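PDB 4HLN: starch synthase I from Hordeum vulgare, which belongs to the glycosyltransferase superfamily and has two Rossmann-like domains arranged as in the GT-B fold. Local coordinates for residues 119-124 and 157-162; 129-134 and 163-168; 215-220 and 235-240; 297-302 and 356-361; 303-308 and 344-349. One frame throughout, in Å; residues are numbered along the deposited sequence.

Contact 1. Residues 119-124 and 157-162; sequences PLAKVT and RGHRVM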
# COMPACT_ATOMS: atom_id res chain seq x y z
N PRO A 119 -19.75 -12.37 4.89
CA PRO A 119 -20.54 -11.19 4.52
C PRO A 119 -20.47 -10.90 3.02
O PRO A 119 -19.41 -11.01 2.41
CB PRO A 119 -19.90 -10.06 5.33
CG PRO A 119 -18.53 -10.55 5.65
CD PRO A 119 -18.64 -12.03 5.80
N LEU A 120 -21.61 -10.54 2.43
CA LEU A 120 -21.67 -10.21 1.02
C LEU A 120 -21.97 -8.71 0.83
O LEU A 120 -22.31 -8.02 1.79
CB LEU A 120 -22.69 -11.10 0.30
CG LEU A 120 -22.49 -12.62 0.48
CD1 LEU A 120 -23.67 -13.41 -0.08
CD2 LEU A 120 -21.17 -13.16 -0.12
N ALA A 121 -21.82 -8.21 -0.39
CA ALA A 121 -21.99 -6.78 -0.65
C ALA A 121 -23.38 -6.43 -1.20
O ALA A 121 -23.95 -7.19 -2.00
CB ALA A 121 -20.90 -6.27 -1.60
N LYS A 122 -23.90 -5.28 -0.76
CA LYS A 122 -25.19 -4.75 -1.21
C LYS A 122 -25.31 -4.81 -2.72
O LYS A 122 -26.27 -5.34 -3.28
CB LYS A 122 -25.34 -3.29 -0.76
CG LYS A 122 -25.79 -3.11 0.67
CD LYS A 122 -27.31 -3.24 0.81
CE LYS A 122 -28.04 -2.24 -0.09
NZ LYS A 122 -29.48 -2.11 0.28
N VAL A 123 -24.30 -4.23 -3.38
CA VAL A 123 -24.24 -4.19 -4.83
C VAL A 123 -22.97 -4.87 -5.27
O VAL A 123 -21.88 -4.34 -5.09
CB VAL A 123 -24.15 -2.75 -5.34
CG1 VAL A 123 -24.29 -2.72 -6.84
CG2 VAL A 123 -25.21 -1.90 -4.68
N THR A 124 -23.11 -6.06 -5.84
CA THR A 124 -21.98 -6.76 -6.41
C THR A 124 -21.64 -6.14 -7.76
O THR A 124 -22.52 -5.67 -8.48
CB THR A 124 -22.30 -8.24 -6.60
OG1 THR A 124 -23.36 -8.37 -7.55
CG2 THR A 124 -22.74 -8.86 -5.28
N ARG A 157 -16.79 -11.44 -1.49
CA ARG A 157 -18.00 -10.71 -1.16
C ARG A 157 -19.00 -10.73 -2.32
O ARG A 157 -19.97 -9.99 -2.30
CB ARG A 157 -17.67 -9.25 -0.82
CG ARG A 157 -16.71 -9.05 0.34
CD ARG A 157 -16.66 -7.57 0.73
NE ARG A 157 -17.14 -7.39 2.10
CZ ARG A 157 -18.04 -6.49 2.46
NH1 ARG A 157 -18.55 -5.68 1.55
NH2 ARG A 157 -18.43 -6.40 3.73
N GLY A 158 -18.74 -11.58 -3.32
CA GLY A 158 -19.69 -11.79 -4.41
C GLY A 158 -19.48 -10.96 -5.67
O GLY A 158 -20.29 -11.02 -6.59
N HIS A 159 -18.40 -10.19 -5.72
CA HIS A 159 -18.07 -9.47 -6.94
C HIS A 159 -17.48 -10.41 -7.97
O HIS A 159 -16.84 -11.40 -7.63
CB HIS A 159 -17.08 -8.34 -6.66
CG HIS A 159 -17.54 -7.38 -5.61
ND1 HIS A 159 -18.48 -6.41 -5.86
CD2 HIS A 159 -17.20 -7.26 -4.30
CE1 HIS A 159 -18.71 -5.73 -4.75
NE2 HIS A 159 -17.94 -6.22 -3.79
N ARG A 160 -17.70 -10.11 -9.24
CA ARG A 160 -17.04 -10.82 -10.31
C ARG A 160 -15.71 -10.10 -10.53
O ARG A 160 -15.70 -8.94 -10.88
CB ARG A 160 -17.88 -10.79 -11.58
CG ARG A 160 -17.63 -12.02 -12.44
CD ARG A 160 -18.03 -11.78 -13.87
NE ARG A 160 -17.70 -12.93 -14.69
CZ ARG A 160 -18.01 -13.03 -15.98
NH1 ARG A 160 -17.69 -14.12 -16.67
NH2 ARG A 160 -18.67 -12.04 -16.55
N VAL A 161 -14.60 -10.79 -10.28
CA VAL A 161 -13.31 -10.10 -10.17
C VAL A 161 -12.28 -10.66 -11.14
O VAL A 161 -11.99 -11.87 -11.15
CB VAL A 161 -12.74 -10.17 -8.71
CG1 VAL A 161 -11.37 -9.49 -8.63
CG2 VAL A 161 -13.72 -9.55 -7.72
N MET A 162 -11.73 -9.78 -11.97
CA MET A 162 -10.68 -10.17 -12.90
C MET A 162 -9.37 -9.49 -12.52
O MET A 162 -9.37 -8.34 -12.09
CB MET A 162 -11.09 -9.81 -14.33
CG MET A 162 -10.01 -10.11 -15.38
SD MET A 162 -10.46 -9.74 -17.11
CE MET A 162 -11.96 -10.70 -17.27
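Leu120 and Arg157 bring their CA atoms to 4.3 Å, and Ala121 N donates to a lone pair of Arg157 O (3.2 Å), in the carbonyl plane. This single backbone bond joins the loop before strand 126-130 to the turn entering strand 160-166, where two parallel strands of the N-terminal Rossmann-like sheet begin. Leu120 packs against the same peptide, its CD2 3.9 Å from Arg157 C. The Arg157 chain, bent at chi3 (117°), carries its guanidinium alongside the loop: NH1 is 4.0 Å from Ala121 CB, with Leu120 O near the group. Its charge is met elsewhere, by Asp612 and Glu619 of helix 611-627. Glu619 also takes a hydrogen bond from His159 NE2, so one carboxylate serves both side chains. Thr124 CB and CG2 pack against the carbonyl O of Gly158, whose positive phi suits glycine. At the other nitrogen of the His159 ring, ND1 accepts a hydrogen bond from Arg125 N, while CE1 meets Val123 O at the ring edge, 3.5 Å away.

Contact 2. Residues 129-134 and 163-168; sequences FVTGEA and VVMPRY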
# COMPACT_ATOMS: atom_id res chain seq x y z
N PHE A 129 -8.96 -5.68 -12.13
CA PHE A 129 -7.65 -5.19 -11.70
C PHE A 129 -6.66 -5.27 -12.84
O PHE A 129 -6.57 -6.29 -13.50
CB PHE A 129 -7.12 -6.00 -10.52
CG PHE A 129 -7.84 -5.72 -9.24
CD1 PHE A 129 -7.32 -4.81 -8.33
CD2 PHE A 129 -9.05 -6.33 -8.96
CE1 PHE A 129 -8.00 -4.53 -7.16
CE2 PHE A 129 -9.74 -6.07 -7.79
CZ PHE A 129 -9.21 -5.16 -6.88
N VAL A 130 -5.92 -4.19 -13.06
CA VAL A 130 -4.82 -4.22 -14.02
C VAL A 130 -3.50 -3.89 -13.30
O VAL A 130 -3.41 -2.92 -12.54
CB VAL A 130 -5.08 -3.27 -15.21
CG1 VAL A 130 -4.02 -3.48 -16.31
CG2 VAL A 130 -6.49 -3.49 -15.75
N THR A 131 -2.49 -4.71 -13.54
CA THR A 131 -1.27 -4.61 -12.74
C THR A 131 -0.06 -5.18 -13.46
O THR A 131 -0.18 -6.05 -14.31
CB THR A 131 -1.44 -5.31 -11.38
OG1 THR A 131 -0.26 -5.15 -10.58
CG2 THR A 131 -1.73 -6.78 -11.57
N GLY A 132 1.12 -4.67 -13.10
CA GLY A 132 2.36 -5.14 -13.67
C GLY A 132 3.01 -6.17 -12.77
O GLY A 132 3.97 -6.82 -13.16
N GLU A 133 2.47 -6.31 -11.56
CA GLU A 133 2.93 -7.30 -10.59
C GLU A 133 2.58 -8.70 -11.04
O GLU A 133 1.61 -8.90 -11.76
CB GLU A 133 2.26 -7.07 -9.25
CG GLU A 133 2.91 -6.06 -8.36
CD GLU A 133 2.30 -6.07 -6.98
OE1 GLU A 133 2.53 -5.10 -6.21
OE2 GLU A 133 1.58 -7.05 -6.66
N ALA A 134 3.36 -9.67 -10.57
CA ALA A 134 3.07 -11.07 -10.82
C ALA A 134 2.18 -11.69 -9.73
O ALA A 134 2.10 -11.18 -8.60
CB ALA A 134 4.37 -11.85 -10.97
N VAL A 163 -8.26 -10.20 -12.66
CA VAL A 163 -6.96 -9.53 -12.57
C VAL A 163 -6.15 -9.81 -13.81
O VAL A 163 -5.88 -10.97 -14.13
CB VAL A 163 -6.12 -10.00 -11.40
CG1 VAL A 163 -4.81 -9.21 -11.39
CG2 VAL A 163 -6.87 -9.85 -10.11
N VAL A 164 -5.73 -8.74 -14.47
CA VAL A 164 -4.96 -8.82 -15.72
C VAL A 164 -3.51 -8.43 -15.46
O VAL A 164 -3.24 -7.38 -14.88
CB VAL A 164 -5.55 -7.90 -16.79
CG1 VAL A 164 -4.81 -8.04 -18.12
CG2 VAL A 164 -7.01 -8.19 -16.96
N MET A 165 -2.60 -9.29 -15.91
CA MET A 165 -1.16 -9.20 -15.62
C MET A 165 -0.38 -9.72 -16.80
O MET A 165 -0.90 -10.46 -17.63
CB MET A 165 -0.78 -10.16 -14.51
CG MET A 165 -1.05 -9.70 -13.13
SD MET A 165 -1.23 -11.23 -12.21
CE MET A 165 -2.55 -11.95 -13.19
N PRO A 166 0.90 -9.37 -16.86
CA PRO A 166 1.73 -10.00 -17.87
C PRO A 166 2.03 -11.43 -17.48
O PRO A 166 2.10 -11.77 -16.30
CB PRO A 166 3.01 -9.16 -17.83
CG PRO A 166 2.59 -7.84 -17.19
CD PRO A 166 1.58 -8.25 -16.18
N ARG A 167 2.18 -12.28 -18.48
CA ARG A 167 2.67 -13.63 -18.25
C ARG A 167 4.20 -13.56 -18.34
O ARG A 167 4.78 -13.65 -19.43
CB ARG A 167 2.06 -14.57 -19.28
CG ARG A 167 2.35 -16.04 -19.10
CD ARG A 167 1.32 -16.82 -19.89
NE ARG A 167 1.63 -18.23 -20.04
CZ ARG A 167 2.27 -18.75 -21.09
NH1 ARG A 167 2.68 -17.97 -22.08
NH2 ARG A 167 2.50 -20.05 -21.15
N TYR A 168 4.84 -13.35 -17.20
CA TYR A 168 6.30 -13.28 -17.15
C TYR A 168 6.92 -14.68 -17.23
O TYR A 168 7.46 -15.16 -16.24
CB TYR A 168 6.73 -12.62 -15.85
CG TYR A 168 6.32 -11.18 -15.73
CD1 TYR A 168 6.94 -10.19 -16.49
CD2 TYR A 168 5.33 -10.78 -14.83
CE1 TYR A 168 6.59 -8.86 -16.36
CE2 TYR A 168 4.97 -9.44 -14.70
CZ TYR A 168 5.61 -8.49 -15.47
OH TYR A 168 5.28 -7.15 -15.36
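Tyr168 reaches across to Gly132 and illustrates how one side chain can tie two loops together just past the ends of their strands. From CB, with CG anti to the carbonyl carbon (chi1 -65°), the ring heads toward segment 129-134. Pro166 CB lies over one face, offset to the rim. On the way out, CD2 packs on Ala134 CB at 4.1 Å and CE2 passes Gly132 O at 3.2 Å. At the tip, OH donates to a lone pair of that Gly132 O (2.6 Å), in the carbonyl plane, and bonds also with Tyr239 OH. Nearer the strands, Thr131 and Met165 lie side by side, Thr131 CG2 against Met165 CG, while Thr131 OG1 accepts from Glu133 N (3.1 Å) in an ST turn. Further back the strands pair in parallel: Val164 N donates to Phe129 O (2.8 Å) and Thr131 N to Val164 O (3.1 Å). Phe129 and Val163 face helix 150-156, whereas Val130 and Val164 face helix 235-252, the alpha/beta/alpha layering characteristic of a Rossmann-like domain.

Contact 3. Residues 215-220 and 235-240; sequences HPSYHR and NQFRYT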
# COMPACT_ATOMS: atom_id res chain seq x y z
N HIS A 215 3.25 -12.03 -24.33
CA HIS A 215 4.08 -11.48 -25.40
C HIS A 215 5.53 -11.88 -25.10
O HIS A 215 5.92 -12.02 -23.94
CB HIS A 215 3.92 -9.95 -25.46
CG HIS A 215 4.62 -9.33 -26.62
ND1 HIS A 215 5.98 -9.06 -26.62
CD2 HIS A 215 4.16 -8.92 -27.83
CE1 HIS A 215 6.32 -8.52 -27.77
NE2 HIS A 215 5.23 -8.42 -28.53
N PRO A 216 6.33 -12.09 -26.15
CA PRO A 216 7.75 -12.47 -25.96
C PRO A 216 8.53 -11.57 -24.98
O PRO A 216 9.33 -12.07 -24.18
CB PRO A 216 8.32 -12.35 -27.37
CG PRO A 216 7.12 -12.55 -28.29
CD PRO A 216 5.93 -12.01 -27.56
N SER A 217 8.28 -10.26 -25.02
CA SER A 217 9.01 -9.31 -24.18
C SER A 217 8.75 -9.45 -22.68
O SER A 217 9.45 -8.84 -21.85
CB SER A 217 8.74 -7.87 -24.62
OG SER A 217 7.47 -7.43 -24.15
N TYR A 218 7.74 -10.22 -22.30
CA TYR A 218 7.53 -10.48 -20.88
C TYR A 218 8.35 -11.66 -20.38
O TYR A 218 8.45 -11.87 -19.18
CB TYR A 218 6.06 -10.76 -20.57
CG TYR A 218 5.12 -9.63 -20.84
CD1 TYR A 218 5.47 -8.33 -20.55
CD2 TYR A 218 3.87 -9.88 -21.40
CE1 TYR A 218 4.59 -7.29 -20.80
CE2 TYR A 218 2.98 -8.85 -21.67
CZ TYR A 218 3.35 -7.56 -21.36
OH TYR A 218 2.47 -6.54 -21.62
N HIS A 219 8.91 -12.46 -21.30
CA HIS A 219 9.67 -13.66 -20.93
C HIS A 219 11.12 -13.29 -20.64
O HIS A 219 11.98 -13.38 -21.52
CB HIS A 219 9.63 -14.70 -22.04
CG HIS A 219 8.25 -15.05 -22.50
ND1 HIS A 219 8.02 -15.83 -23.62
CD2 HIS A 219 7.03 -14.74 -22.00
CE1 HIS A 219 6.72 -15.97 -23.79
NE2 HIS A 219 6.10 -15.32 -22.82
N ARG A 220 11.38 -12.87 -19.42
CA ARG A 220 12.70 -12.36 -19.07
C ARG A 220 12.90 -12.54 -17.57
O ARG A 220 12.00 -12.25 -16.77
CB ARG A 220 12.87 -10.88 -19.48
CG ARG A 220 12.51 -10.59 -20.94
CD ARG A 220 13.44 -9.60 -21.62
NE ARG A 220 13.04 -8.21 -21.41
CZ ARG A 220 12.53 -7.40 -22.35
NH1 ARG A 220 12.35 -7.82 -23.60
NH2 ARG A 220 12.22 -6.15 -22.02
N ASN A 235 10.37 -1.05 -21.70
CA ASN A 235 9.28 -0.98 -20.75
C ASN A 235 8.04 -0.26 -21.27
O ASN A 235 6.94 -0.81 -21.29
CB ASN A 235 9.74 -0.32 -19.45
CG ASN A 235 10.32 -1.31 -18.48
OD1 ASN A 235 10.21 -2.51 -18.68
ND2 ASN A 235 10.95 -0.81 -17.42
N GLN A 236 8.22 0.99 -21.68
CA GLN A 236 7.09 1.77 -22.14
C GLN A 236 6.27 0.96 -23.14
O GLN A 236 5.06 0.93 -23.08
CB GLN A 236 7.55 3.08 -22.76
CG GLN A 236 6.40 3.95 -23.24
CD GLN A 236 6.87 5.09 -24.13
OE1 GLN A 236 7.52 4.86 -25.16
NE2 GLN A 236 6.54 6.33 -23.74
N PHE A 237 6.96 0.28 -24.05
CA PHE A 237 6.30 -0.58 -25.02
C PHE A 237 5.59 -1.77 -24.37
O PHE A 237 4.43 -2.09 -24.71
CB PHE A 237 7.33 -1.04 -26.05
CG PHE A 237 6.88 -2.20 -26.89
CD1 PHE A 237 5.83 -2.07 -27.79
CD2 PHE A 237 7.51 -3.44 -26.77
CE1 PHE A 237 5.41 -3.15 -28.56
CE2 PHE A 237 7.09 -4.53 -27.55
CZ PHE A 237 6.05 -4.39 -28.44
N ARG A 238 6.27 -2.44 -23.44
CA ARG A 238 5.73 -3.64 -22.80
C ARG A 238 4.42 -3.30 -22.10
O ARG A 238 3.43 -4.02 -22.24
CB ARG A 238 6.70 -4.22 -21.76
CG ARG A 238 7.99 -4.81 -22.31
CD ARG A 238 9.06 -4.78 -21.23
NE ARG A 238 9.23 -6.06 -20.55
CZ ARG A 238 9.45 -6.18 -19.24
NH1 ARG A 238 9.50 -5.10 -18.49
NH2 ARG A 238 9.60 -7.38 -18.69
N TYR A 239 4.42 -2.21 -21.36
CA TYR A 239 3.28 -1.89 -20.53
C TYR A 239 2.15 -1.18 -21.28
O TYR A 239 1.00 -1.20 -20.86
CB TYR A 239 3.74 -1.19 -19.25
CG TYR A 239 4.53 -2.16 -18.44
CD1 TYR A 239 5.91 -2.06 -18.32
CD2 TYR A 239 3.89 -3.26 -17.85
CE1 TYR A 239 6.63 -3.01 -17.59
CE2 TYR A 239 4.59 -4.19 -17.12
CZ TYR A 239 5.96 -4.07 -16.98
OH TYR A 239 6.65 -5.02 -16.25
N THR A 240 2.50 -0.61 -22.42
CA THR A 240 1.52 -0.19 -23.41
C THR A 240 0.70 -1.40 -23.88
O THR A 240 -0.53 -1.32 -23.98
CB THR A 240 2.23 0.51 -24.61
OG1 THR A 240 2.79 1.74 -24.15
CG2 THR A 240 1.27 0.83 -25.74
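In the beta-alpha-beta crossover that leads from strand 208-214 through helix 235-252 to strand 264-269, Arg238 of the first helical turns folds back onto Ser217 of the preceding loop. Its NE donates to Ser217 O at 3.1 Å; the oxygen lies in the guanidinium plane, at the edge, although NE itself sits well above the plane of the carbonyl. A long, weak bond from NH2 goes to the same oxygen. NH1 turns instead to Asn235 OD1 (2.7 Å) and Phe229 O, so several bonds limit the rotation of the guanidinium. The accepting carbonyl belongs to a short 3-10 turn, 216-218, which follows strand 208-214. Ser217 O also lies over the Arg220 guanidinium, though that side chain is poorly ordered. As modelled, the two arginines come from opposite directions with nearly parallel planes, and their closeness is probably eased by Asp234, which forms a salt bridge with Arg220. Tyr218 slides past Arg238 in the reverse sense, and its OH donates to Arg238 O (2.8 Å). His215, whose ND1 accepts from Ser217 N (3.0 Å), offers a ring face to the edge of Phe237 in an offset edge-to-face pair, centroids 5.7 Å apart.

Contact 4. Residues 297-302 and 356-361; sequences LVIHNL and DRIVTV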
# COMPACT_ATOMS: atom_id res chain seq x y z
N LEU A 297 -7.46 4.79 -9.98
CA LEU A 297 -6.02 4.71 -10.00
C LEU A 297 -5.53 4.43 -8.58
O LEU A 297 -5.89 5.15 -7.64
CB LEU A 297 -5.44 6.01 -10.56
CG LEU A 297 -3.92 6.14 -10.44
CD1 LEU A 297 -3.21 5.04 -11.24
CD2 LEU A 297 -3.51 7.53 -10.90
N VAL A 298 -4.75 3.37 -8.42
CA VAL A 298 -4.10 3.05 -7.15
C VAL A 298 -2.61 3.36 -7.25
O VAL A 298 -1.90 2.82 -8.11
CB VAL A 298 -4.22 1.57 -6.77
CG1 VAL A 298 -3.48 1.34 -5.46
CG2 VAL A 298 -5.68 1.15 -6.65
N ILE A 299 -2.14 4.21 -6.35
CA ILE A 299 -0.78 4.70 -6.40
C ILE A 299 -0.04 4.23 -5.16
O ILE A 299 -0.26 4.74 -4.06
CB ILE A 299 -0.74 6.23 -6.41
CG1 ILE A 299 -1.53 6.79 -7.59
CG2 ILE A 299 0.68 6.73 -6.46
CD1 ILE A 299 -1.37 8.28 -7.74
N HIS A 300 0.85 3.26 -5.35
CA HIS A 300 1.66 2.76 -4.25
C HIS A 300 2.95 3.57 -4.09
O HIS A 300 3.50 3.67 -3.00
CB HIS A 300 1.95 1.27 -4.44
CG HIS A 300 0.72 0.43 -4.52
ND1 HIS A 300 0.23 -0.06 -5.72
CD2 HIS A 300 -0.14 -0.00 -3.57
CE1 HIS A 300 -0.87 -0.76 -5.50
NE2 HIS A 300 -1.11 -0.74 -4.20
N ASN A 301 3.44 4.16 -5.18
CA ASN A 301 4.59 5.05 -5.10
C ASN A 301 4.55 6.16 -6.15
O ASN A 301 3.85 6.05 -7.16
CB ASN A 301 5.89 4.28 -5.27
CG ASN A 301 6.18 3.93 -6.72
OD1 ASN A 301 6.74 4.74 -7.47
ND2 ASN A 301 5.76 2.74 -7.14
N LEU A 302 5.33 7.21 -5.90
CA LEU A 302 5.41 8.39 -6.74
C LEU A 302 6.78 8.53 -7.40
O LEU A 302 7.01 9.45 -8.18
CB LEU A 302 5.13 9.63 -5.90
CG LEU A 302 3.72 9.76 -5.34
CD1 LEU A 302 3.50 11.12 -4.66
CD2 LEU A 302 2.74 9.59 -6.47
N ASP A 356 -11.20 8.16 -12.62
CA ASP A 356 -12.41 8.69 -12.01
C ASP A 356 -12.23 8.92 -10.51
O ASP A 356 -12.57 9.99 -10.01
CB ASP A 356 -13.60 7.79 -12.33
CG ASP A 356 -13.86 7.72 -13.83
OD1 ASP A 356 -13.84 8.79 -14.48
OD2 ASP A 356 -14.03 6.60 -14.37
N ARG A 357 -11.69 7.93 -9.81
CA ARG A 357 -11.28 8.10 -8.43
C ARG A 357 -9.78 7.80 -8.31
O ARG A 357 -9.21 7.17 -9.19
CB ARG A 357 -12.06 7.15 -7.51
CG ARG A 357 -13.57 7.23 -7.57
CD ARG A 357 -14.11 8.51 -7.02
NE ARG A 357 -13.65 8.78 -5.66
CZ ARG A 357 -14.20 9.69 -4.86
NH1 ARG A 357 -15.24 10.41 -5.30
NH2 ARG A 357 -13.71 9.88 -3.63
N ILE A 358 -9.16 8.25 -7.23
CA ILE A 358 -7.74 7.99 -7.00
C ILE A 358 -7.46 7.57 -5.57
O ILE A 358 -7.79 8.29 -4.62
CB ILE A 358 -6.88 9.23 -7.28
CG1 ILE A 358 -7.06 9.67 -8.73
CG2 ILE A 358 -5.40 8.95 -6.94
CD1 ILE A 358 -6.38 10.93 -9.07
N VAL A 359 -6.85 6.41 -5.41
CA VAL A 359 -6.42 5.93 -4.11
C VAL A 359 -4.90 6.00 -4.05
O VAL A 359 -4.20 5.38 -4.86
CB VAL A 359 -6.88 4.48 -3.88
CG1 VAL A 359 -6.31 3.94 -2.59
CG2 VAL A 359 -8.40 4.40 -3.88
N THR A 360 -4.37 6.75 -3.10
CA THR A 360 -2.96 7.07 -3.15
C THR A 360 -2.25 6.97 -1.81
O THR A 360 -2.80 7.34 -0.78
CB THR A 360 -2.77 8.48 -3.73
OG1 THR A 360 -1.46 8.95 -3.42
CG2 THR A 360 -3.80 9.43 -3.14
N VAL A 361 -1.03 6.46 -1.84
CA VAL A 361 -0.18 6.40 -0.65
C VAL A 361 -0.00 7.77 0.02
O VAL A 361 0.13 7.88 1.24
CB VAL A 361 1.21 5.87 -1.03
CG1 VAL A 361 1.77 6.70 -2.18
CG2 VAL A 361 2.13 5.89 0.19
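Leu297 O takes the shortest polar bond of this pairing, from Val359 N at 2.7 Å, and a CA-H contact from Ile358 CA at 3.4 Å adds to it. The same double grip recurs one step along: Val359 O accepts from Ile299 N (2.8 Å) while Val298 CA approaches it. Leu297 N to Arg357 O extends the ladder at one end; at the other, Val361 N reaches Ile299 O at 2.9 Å. The strand axes run only 15° from parallel. On one face of the sheet Ile299 crosses Ile358 obliquely, CD1 to CG2 at 4.2 Å, and the CB atoms of Ile299 and Thr360 stand 4.0 Å apart. On the other face Val298 lies beside Val359, whose side chain also meets Ile621 of helix 611-627. Beyond the last bridge, Val361 has CG1 between its backbone N and carbonyl carbon (chi1 53°), which turns this methyl to Ile299 O, 3.4 Å away, and to His300 O. Val361 also touches Phe524, in a loop following a strand of the other large sheet. Parallel central strands, overlaid here by a helix from the chain's C-terminal end, are typical of the N-terminal Rossmann-like domain of GT-B glycosyltransferases.

Contact 5. Residues 303-308 and 344-349; sequences AHQGVE and AVNFLK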
# COMPACT_ATOMS: atom_id res chain seq x y z
N ALA A 303 7.69 7.62 -7.09
CA ALA A 303 9.03 7.65 -7.67
C ALA A 303 9.03 7.31 -9.15
O ALA A 303 9.70 7.96 -9.94
CB ALA A 303 9.93 6.68 -6.92
N HIS A 304 8.30 6.25 -9.50
CA HIS A 304 8.27 5.74 -10.87
C HIS A 304 6.98 6.06 -11.58
O HIS A 304 5.96 5.42 -11.35
CB HIS A 304 8.53 4.24 -10.88
CG HIS A 304 9.67 3.85 -10.00
ND1 HIS A 304 9.50 3.56 -8.67
CD2 HIS A 304 11.00 3.77 -10.25
CE1 HIS A 304 10.68 3.28 -8.13
NE2 HIS A 304 11.60 3.41 -9.07
N GLN A 305 7.05 7.04 -12.47
CA GLN A 305 5.88 7.62 -13.08
C GLN A 305 5.72 7.20 -14.52
O GLN A 305 4.79 7.62 -15.20
CB GLN A 305 5.96 9.13 -12.94
CG GLN A 305 6.13 9.54 -11.49
CD GLN A 305 6.12 11.05 -11.29
OE1 GLN A 305 5.91 11.82 -12.22
NE2 GLN A 305 6.34 11.47 -10.05
N GLY A 306 6.61 6.34 -14.98
CA GLY A 306 6.58 5.89 -16.36
C GLY A 306 6.86 7.04 -17.31
O GLY A 306 6.02 7.40 -18.13
N VAL A 307 8.05 7.61 -17.18
CA VAL A 307 8.42 8.78 -17.95
C VAL A 307 9.40 8.47 -19.07
O VAL A 307 10.39 7.73 -18.88
CB VAL A 307 8.97 9.90 -17.05
CG1 VAL A 307 9.56 11.02 -17.89
CG2 VAL A 307 7.86 10.42 -16.14
N GLU A 308 9.11 9.04 -20.24
CA GLU A 308 9.91 8.86 -21.43
C GLU A 308 9.82 10.16 -22.20
O GLU A 308 8.96 10.99 -21.92
CB GLU A 308 9.43 7.66 -22.27
CG GLU A 308 9.81 6.25 -21.71
CD GLU A 308 11.30 5.83 -21.93
OE1 GLU A 308 11.97 6.35 -22.85
OE2 GLU A 308 11.79 4.94 -21.18
N ALA A 344 8.37 15.55 -21.99
CA ALA A 344 8.17 14.12 -21.76
C ALA A 344 6.71 13.67 -21.85
O ALA A 344 5.79 14.48 -21.92
CB ALA A 344 8.69 13.78 -20.42
N VAL A 345 6.51 12.36 -21.82
CA VAL A 345 5.19 11.81 -21.53
C VAL A 345 5.25 11.07 -20.21
O VAL A 345 6.26 10.47 -19.86
CB VAL A 345 4.69 10.88 -22.62
CG1 VAL A 345 4.46 11.69 -23.89
CG2 VAL A 345 5.68 9.77 -22.85
N ASN A 346 4.15 11.14 -19.47
CA ASN A 346 4.14 10.67 -18.11
C ASN A 346 2.90 9.81 -17.86
O ASN A 346 1.82 10.32 -17.56
CB ASN A 346 4.19 11.87 -17.16
CG ASN A 346 4.28 11.47 -15.70
OD1 ASN A 346 3.75 10.44 -15.29
ND2 ASN A 346 4.95 12.30 -14.90
N PHE A 347 3.07 8.50 -17.96
CA PHE A 347 1.98 7.55 -17.74
C PHE A 347 1.12 7.84 -16.52
O PHE A 347 -0.10 7.99 -16.65
CB PHE A 347 2.49 6.11 -17.69
CG PHE A 347 2.59 5.46 -19.05
CD1 PHE A 347 2.93 6.21 -20.18
CD2 PHE A 347 2.34 4.10 -19.21
CE1 PHE A 347 3.04 5.62 -21.42
CE2 PHE A 347 2.45 3.50 -20.45
CZ PHE A 347 2.80 4.26 -21.56
N LEU A 348 1.74 7.88 -15.35
CA LEU A 348 1.01 8.09 -14.10
C LEU A 348 0.24 9.40 -14.16
O LEU A 348 -0.93 9.46 -13.79
CB LEU A 348 1.98 8.10 -12.93
CG LEU A 348 1.35 7.91 -11.56
CD1 LEU A 348 0.70 6.56 -11.53
CD2 LEU A 348 2.40 7.98 -10.47
N LYS A 349 0.92 10.44 -14.64
CA LYS A 349 0.28 11.73 -14.81
C LYS A 349 -0.98 11.61 -15.68
O LYS A 349 -2.02 12.19 -15.36
CB LYS A 349 1.27 12.71 -15.44
CG LYS A 349 0.75 14.13 -15.62
CD LYS A 349 0.15 14.35 -17.00
CE LYS A 349 -0.24 15.82 -17.22
NZ LYS A 349 -0.73 16.10 -18.62
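Gln305 and Gly306 meet the start of helix 347-354 with their backbone carbonyls: Leu348 N donates to Gln305 O (3.1 Å) in an almost straight bond, 177° at the hydrogen, and Phe347 N donates to Gly306 O (3.2 Å) from above the carbonyl plane. Beside these, the Gln305 side chain, extended beyond CG, runs at a slant to Asn346. Its OE1 accepts from Asn346 ND2 (2.9 Å), with the two amide planes 32° apart, and Val307 CG2 packs against that ND2. Asn346 is the N-cap. A trans chi1 (-176°) brings its OD1 to the first turn, where it accepts from Lys349 N at 2.9 Å, the donor lying above its carbonyl plane. A second shell positions these groups. Gln305 NE2 is held by Leu302 O and Gly374 O, which presents OE1 to Asn346. Where strands 307-309 and 343-346 pair, Glu308 and Val345 form an antiparallel hydrogen-bonded pair, Val345 N to Glu308 O at 2.8 Å, and Val307 CG1 packs on Ala344 CB at 3.8 Å. Three successive N-H groups of the first helical turn thus find acceptors, and the positive helix end would be expected to polarise the Gln305 and Gly306 carbonyls, strengthening their bonds.

Overall arrangement
From the N terminus, contacts 1 and 2 come first and cross: 119-124 and 129-134 are followed in the same order by 157-162 and 163-168. Contact 1 lies at the starts and contact 2 at the far ends of neighbouring strands 126-130 and 160-166. Contact 3 follows in series, closing the short loop between strand 208-214 and helix 235-252, and touches contact 2 where Tyr218 packs on Arg167 and Tyr168. Contact 4 spans the longest interval, pairing strands 294-299 and 357-360 farther across the same sheet. Contact 5 falls wholly within that interval, where the small antiparallel sheet gives way to helix 347-354. Gln236 and Thr240 pack on its Phe347, linking contacts 3 and 5, while Leu297 against Leu348 links contacts 4 and 5.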